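Local coordinates for protein nucleoside diphosphate kinase (Aquifex aeolicus, PDB 3ZTP) that transfers the gamma phosphate of ATP to nucleoside diphosphates through a phosphorylated enzyme intermediate, making nucleoside triphosphates other than ATP, at residues V64-M67 with S68-P71; D94-E97 with A98-V101; P103-I106 with R107-F110. All blocks are in the same frame, centred on the assembly; numbering follows the deposited sequence. Where two conformers were deposited one is given.

Overall arrangement
The three contacts follow one another along the chain, each local to a helix or its end. Contact 1 closes helix 60-67; its centre is about 23 Å from that of contact 2 and 21 Å from that of contact 3, and it touches neither. Contacts 2 and 3 lie side by side, centres about 8 Å apart, with Arg99 NH1 reaching Ala108 O at 2.9 Å. All three border the predicted nucleotide site: the side chain of Met67 is about 5 Å from that of the predicted phosphohistidine, His120, that of Ser95 about 3 Å from that of Asn117, and that of Arg107 about 4 Å from a sulfate, probably from the crystallisation liquor.

Contact 1 (V64-M67 with S68-P71); sequences VEFM and SSGP
Ser68 turns back on Val64 at the C-terminal end of helix 60-67, where main-chain oxygens run short of helical N-H partners. Its OG, set between the backbone N and the carbonyl carbon (chi1 58°), lies 2.7 Å from Val64 O and donates to it, tilted 27° from the carbonyl plane. Ser68 N bonds Glu65 O at 3.2 Å and only weakly reaches Val64 O, so the hydroxyl supplies the stronger hold on that oxygen. Serine suits the place because its donor is short enough to fold back on the turn before.

Ser69 reaches back three residues instead of four. Its N and OG both grip Phe66 O, at 3.1 Å and 2.6 Å: the amide comes from above the carbonyl plane, the hydroxyl nearer to it. Gly70, with an extended backbone, carries the chain away; a water donates from between to Met67 O at 2.7 Å and to Gly70 O. Pro71 then leads into strand 72-78 and packs on Val142 of a second subunit. Chemically, the serine hydroxyls add to the amide bonds of Ser68 and Ser69 at the fraying helix end, and the water serves Met67 O, to which Pro71 has no N-H to offer.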
loop_
_atom_site.group_PDB
_atom_site.type_symbol
_atom_site.label_atom_id
_atom_site.label_comp_id
_atom_site.label_asym_id
_atom_site.label_seq_id
_atom_site.Cartn_x
_atom_site.Cartn_y
_atom_site.Cartn_z
ATOM N N VAL A 64 -14.906 4.798 17.999
ATOM C CA VAL A 64 -13.966 3.807 17.521
ATOM C C VAL A 64 -14.703 2.655 16.861
ATOM O O VAL A 64 -14.304 2.198 15.787
ATOM C CB VAL A 64 -13.103 3.307 18.660
ATOM C CG1 VAL A 64 -12.358 2.021 18.276
ATOM C CG2 VAL A 64 -12.145 4.408 19.084
ATOM N N GLU A 65 -15.776 2.176 17.484
ATOM C CA GLU A 65 -16.558 1.088 16.901
ATOM C C GLU A 65 -17.147 1.510 15.543
ATOM O O GLU A 65 -17.047 0.790 14.555
ATOM C CB GLU A 65 -17.697 0.657 17.846
ATOM C CG GLU A 65 -18.590 -0.414 17.239
ATOM C CD GLU A 65 -19.734 -0.850 18.143
ATOM O OE1 GLU A 65 -20.354 0.022 18.786
ATOM O OE2 GLU A 65 -20.024 -2.067 18.185
ATOM N N PHE A 66 -17.749 2.696 15.502
ATOM C CA PHE A 66 -18.357 3.192 14.274
ATOM C C PHE A 66 -17.328 3.294 13.152
ATOM O O PHE A 66 -17.554 2.839 12.029
ATOM C CB PHE A 66 -18.993 4.553 14.554
ATOM C CG PHE A 66 -19.502 5.267 13.329
ATOM C CD1 PHE A 66 -20.357 4.637 12.435
ATOM C CD2 PHE A 66 -19.146 6.579 13.098
ATOM C CE1 PHE A 66 -20.833 5.322 11.317
ATOM C CE2 PHE A 66 -19.643 7.263 12.002
ATOM C CZ PHE A 66 -20.456 6.634 11.116
ATOM N N MET A 67 -16.195 3.900 13.463
ATOM C CA MET A 67 -15.186 4.152 12.449
ATOM C C MET A 67 -14.443 2.904 11.976
ATOM O O MET A 67 -13.717 2.951 10.972
ATOM C CB MET A 67 -14.222 5.259 12.903
ATOM C CG MET A 67 -14.878 6.645 12.902
ATOM S SD MET A 67 -15.473 7.177 11.274
ATOM C CE MET A 67 -13.905 7.415 10.420
ATOM N N SER A 68 -14.621 1.806 12.702
ATOM C CA SER A 68 -14.062 0.513 12.317
ATOM C C SER A 68 -15.157 -0.463 11.893
ATOM O O SER A 68 -14.876 -1.649 11.734
ATOM C CB SER A 68 -13.217 -0.088 13.457
ATOM O OG SER A 68 -13.950 -0.252 14.663
ATOM N N SER A 69 -16.389 0.009 11.699
ATOM C CA SER A 69 -17.541 -0.866 11.448
ATOM C C SER A 69 -17.733 -1.246 9.996
ATOM O O SER A 69 -18.538 -2.103 9.676
ATOM C CB SER A 69 -18.837 -0.231 11.971
ATOM O OG SER A 69 -19.179 0.912 11.213
ATOM N N GLY A 70 -16.982 -0.600 9.115
ATOM C CA GLY A 70 -17.062 -0.882 7.696
ATOM C C GLY A 70 -16.000 -0.062 7.002
ATOM O O GLY A 70 -15.342 0.758 7.633
ATOM N N PRO A 71 -15.819 -0.284 5.709
ATOM C CA PRO A 71 -14.779 0.491 5.030
ATOM C C PRO A 71 -15.074 1.993 4.994
ATOM O O PRO A 71 -16.245 2.441 5.048
ATOM C CB PRO A 71 -14.756 -0.075 3.613
ATOM C CG PRO A 71 -15.859 -1.074 3.515
ATOM C CD PRO A 71 -16.474 -1.284 4.853
HETATM O O HOH W 1 -12.940 1.719 8.660
#

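Contact 2 (D94-E97 with A98-V101); sequences DSEE and ARKV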
loop_
_atom_site.group_PDB
_atom_site.type_symbol
_atom_site.label_atom_id
_atom_site.label_comp_id
_atom_site.label_asym_id
_atom_site.label_seq_id
_atom_site.Cartn_x
_atom_site.Cartn_y
_atom_site.Cartn_z
ATOM N N ASP A 94 -22.830 18.796 14.143
ATOM C CA ASP A 94 -24.178 18.328 14.347
ATOM C C ASP A 94 -24.924 18.493 13.009
ATOM O O ASP A 94 -25.263 19.594 12.595
ATOM C CB ASP A 94 -24.832 19.154 15.465
ATOM C CG ASP A 94 -26.288 18.794 15.708
ATOM O OD1 ASP A 94 -26.927 18.097 14.915
ATOM O OD2 ASP A 94 -26.847 19.261 16.727
ATOM N N SER A 95 -25.189 17.380 12.342
ATOM C CA SER A 95 -25.817 17.390 11.014
ATOM C C SER A 95 -27.168 18.102 11.002
ATOM O O SER A 95 -27.564 18.662 9.976
ATOM C CB SER A 95 -26.011 15.965 10.489
ATOM O OG SER A 95 -24.801 15.234 10.429
ATOM N N GLU A 96 -27.895 18.055 12.126
ATOM C CA GLU A 96 -29.174 18.748 12.216
ATOM C C GLU A 96 -28.952 20.238 12.230
ATOM O O GLU A 96 -29.691 20.972 11.579
ATOM C CB GLU A 96 -29.945 18.350 13.477
ATOM C CG GLU A 96 -30.629 17.043 13.327
ATOM C CD GLU A 96 -31.794 17.133 12.372
ATOM O OE1 GLU A 96 -32.732 17.909 12.626
ATOM O OE2 GLU A 96 -31.773 16.431 11.354
ATOM N N GLU A 97 -27.970 20.693 12.992
ATOM C CA GLU A 97 -27.627 22.108 12.982
ATOM C C GLU A 97 -27.123 22.514 11.591
ATOM O O GLU A 97 -27.406 23.607 11.115
ATOM C CB GLU A 97 -26.583 22.422 14.051
ATOM C CG GLU A 97 -26.187 23.893 14.127
ATOM C CD GLU A 97 -27.296 24.795 14.647
ATOM O OE1 GLU A 97 -28.354 24.278 15.061
ATOM O OE2 GLU A 97 -27.104 26.029 14.644
ATOM N N ALA A 98 -26.389 21.633 10.917
ATOM C CA ALA A 98 -25.941 21.939 9.558
ATOM C C ALA A 98 -27.132 22.185 8.624
ATOM O O ALA A 98 -27.096 23.089 7.775
ATOM C CB ALA A 98 -25.078 20.812 9.028
ATOM N N ARG A 99 -28.183 21.380 8.736
ATOM C CA ARG A 99 -29.363 21.594 7.890
ATOM C C ARG A 99 -30.042 22.936 8.147
ATOM O O ARG A 99 -30.652 23.502 7.237
ATOM C CB ARG A 99 -30.378 20.455 8.050
ATOM C CG ARG A 99 -30.009 19.224 7.225
ATOM C CD ARG A 99 -30.963 18.054 7.361
ATOM N NE ARG A 99 -30.726 17.218 8.537
ATOM C CZ ARG A 99 -29.758 16.314 8.626
ATOM N NH1 ARG A 99 -28.920 16.156 7.616
ATOM N NH2 ARG A 99 -29.628 15.593 9.731
ATOM N N LYS A 100 -29.924 23.434 9.370
ATOM C CA LYS A 100 -30.511 24.720 9.732
ATOM C C LYS A 100 -29.690 25.884 9.181
ATOM O O LYS A 100 -30.280 26.861 8.690
ATOM C CB LYS A 100 -30.654 24.841 11.257
ATOM C CG LYS A 100 -31.760 23.955 11.819
ATOM C CD LYS A 100 -31.762 23.898 13.342
ATOM C CE LYS A 100 -32.846 22.949 13.840
ATOM N NZ LYS A 100 -32.827 22.752 15.316
ATOM N N VAL A 101 -28.364 25.804 9.248
ATOM C CA VAL A 101 -27.528 26.951 8.929
ATOM C C VAL A 101 -26.727 26.857 7.635
ATOM O O VAL A 101 -26.224 27.871 7.158
ATOM C CB VAL A 101 -26.552 27.267 10.071
ATOM C CG1 VAL A 101 -27.330 27.480 11.376
ATOM C CG2 VAL A 101 -25.519 26.163 10.227
HETATM O O HOH W 2 -33.229 18.547 9.731
HETATM O O HOH W 3 -29.886 22.344 15.442
#
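Glu96 and Arg99 form an i to i+3 salt bridge on helix 95-101, a helix begun by Asp94 as its N-cap and lying in a region consistent with the Kpn loop of this family. Asp94 OD1 accepts from Glu96 N at 3.0 Å and weakly from Glu97 N; a short carboxylate suits this place, where the first amides have no carbonyl of an earlier turn to bond.

The close side is where Ala98 and Ser95 face helix 106-110. Ala98 CB lies 3.4 Å from Ser95 O, and a small methyl lets Arg107 and Ala108 come near, while Ser95 OG bonds Asp113 O. Ser95 O also sits over the centre of one face of the Arg99 guanidinium, 3.5 Å above its plane. NH1 bonds Gly111 O and Ala108 O, so Arg99 also ties the helix to the next one.

The solvent side is looser. Exposed Glu96 lies here, its OE1 linked to Arg99 NE by a water held weakly at both ends. In the conformer given, a second water bridges Glu97 OE1 and the long Lys100, a doubtful link because Glu97 has another conformer. A leucine in place of Arg99 would probably leave Glu96 without its mate and the Gly111 and Ala108 carbonyls without this donor. With its chain bent at chi3 (-82°), Arg99 turns back along the helix; the carboxylate is turned 53° from the guanidinium plane, in which NE and NH2 hold Glu96 OE2 side-on, at 3.1 Å and 2.8 Å.

Contact 3 (P103-I106 with R107-F110); sequences PNSI and RAQF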
loop_
_atom_site.group_PDB
_atom_site.type_symbol
_atom_site.label_atom_id
_atom_site.label_comp_id
_atom_site.label_asym_id
_atom_site.label_seq_id
_atom_site.Cartn_x
_atom_site.Cartn_y
_atom_site.Cartn_z
ATOM N N PRO A 103 -27.516 24.535 4.362
ATOM C CA PRO A 103 -28.258 23.405 3.799
ATOM C C PRO A 103 -27.527 22.591 2.740
ATOM O O PRO A 103 -27.872 21.430 2.545
ATOM C CB PRO A 103 -29.510 24.062 3.189
ATOM C CG PRO A 103 -29.665 25.298 3.927
ATOM C CD PRO A 103 -28.280 25.787 4.254
ATOM N N ASN A 104 -26.564 23.183 2.048
ATOM C CA ASN A 104 -25.813 22.477 1.030
ATOM C C ASN A 104 -24.462 21.994 1.532
ATOM O O ASN A 104 -23.634 21.564 0.744
ATOM C CB ASN A 104 -25.613 23.345 -0.229
ATOM C CG ASN A 104 -25.273 22.535 -1.452
ATOM O OD1 ASN A 104 -25.732 21.405 -1.614
ATOM N ND2 ASN A 104 -24.373 23.065 -2.272
ATOM N N SER A 105 -24.232 22.041 2.838
ATOM C CA SER A 105 -23.011 21.476 3.383
ATOM C C SER A 105 -23.036 19.963 3.314
ATOM O O SER A 105 -24.087 19.339 3.235
ATOM C CB SER A 105 -22.789 21.944 4.806
ATOM O OG SER A 105 -23.776 21.462 5.708
ATOM N N ILE A 106 -21.860 19.354 3.359
ATOM C CA ILE A 106 -21.797 17.903 3.278
ATOM C C ILE A 106 -22.624 17.271 4.406
ATOM O O ILE A 106 -23.355 16.311 4.179
ATOM C CB ILE A 106 -20.338 17.382 3.330
ATOM C CG1 ILE A 106 -19.485 17.935 2.183
ATOM C CG2 ILE A 106 -20.324 15.872 3.361
ATOM C CD1 ILE A 106 -20.011 17.621 0.826
ATOM N N ARG A 107 -22.492 17.780 5.633
ATOM C CA ARG A 107 -23.203 17.180 6.761
ATOM C C ARG A 107 -24.696 17.407 6.672
ATOM O O ARG A 107 -25.490 16.541 7.033
ATOM C CB ARG A 107 -22.616 17.633 8.106
ATOM C CG ARG A 107 -21.226 17.045 8.285
ATOM C CD ARG A 107 -20.531 17.527 9.490
ATOM N NE ARG A 107 -19.319 16.781 9.747
ATOM C CZ ARG A 107 -18.293 17.270 10.417
ATOM N NH1 ARG A 107 -18.290 18.518 10.831
ATOM N NH2 ARG A 107 -17.248 16.516 10.686
ATOM N N ALA A 108 -25.116 18.561 6.164
ATOM C CA ALA A 108 -26.535 18.790 5.952
ATOM C C ALA A 108 -27.086 17.818 4.926
ATOM O O ALA A 108 -28.199 17.298 5.084
ATOM C CB ALA A 108 -26.796 20.209 5.532
ATOM N N GLN A 109 -26.340 17.590 3.858
ATOM C CA GLN A 109 -26.814 16.755 2.756
ATOM C C GLN A 109 -26.802 15.278 3.066
ATOM O O GLN A 109 -27.706 14.553 2.655
ATOM C CB GLN A 109 -25.967 17.015 1.515
ATOM C CG GLN A 109 -26.219 18.404 0.959
ATOM C CD GLN A 109 -27.514 18.474 0.159
ATOM O OE1 GLN A 109 -28.393 19.339 0.405
ATOM N NE2 GLN A 109 -27.635 17.580 -0.819
ATOM N N PHE A 110 -25.784 14.825 3.805
ATOM C CA PHE A 110 -25.530 13.387 3.943
ATOM C C PHE A 110 -25.399 12.898 5.381
ATOM O O PHE A 110 -25.332 11.692 5.610
ATOM C CB PHE A 110 -24.261 12.992 3.143
ATOM C CG PHE A 110 -24.340 13.363 1.697
ATOM C CD1 PHE A 110 -25.311 12.803 0.884
ATOM C CD2 PHE A 110 -23.512 14.310 1.181
ATOM C CE1 PHE A 110 -25.410 13.172 -0.467
ATOM C CE2 PHE A 110 -23.607 14.693 -0.171
ATOM C CZ PHE A 110 -24.573 14.114 -0.977
#
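Ser105 caps the N-terminus of the short helix 106-110, a local contact at the turn where the chain, having left helix 95-101, enters the next helix, consistent with the Kpn loop of this family. Held between the backbone N and the carbonyl carbon (chi1 66°), its OG accepts from Ala108 N at 3.2 Å with an N-H...O angle of 153°. The same hydroxyl bonds Ala102 O, so one serine both accepts and donates, joining the residue that follows helix 95-101 to the start of this helix. A serine fits because it can do both with a short side chain.

The first backbone bonds follow: Gln109 N to Ser105 O and Phe110 N to Ile106 O, each 2.9 Å. The small methyl of Ala108 fits snugly against Pro103 O (CB to O 3.4 Å) and the capping hydroxyl. Ile106 CG2 meets Phe110 CD2 at 4.2 Å, one turn along the helix, an apolar pairing between buried Ile106 and partly exposed Phe110.

Arg107, predicted to bind ATP, has a chain extended from CG to NE that carries its guanidinium to Ile119 O and Gly91 O, near the bound sulfate, which it approaches only weakly. Around this turn, Ala108 packs on Ala98 of helix 95-101, Ile106 on Ile89 of helix 82-90 and on Phe27 of helix 20-29, and Phe110 on Ile23, while Ile119, bound by Arg107, belongs to strand 119-121.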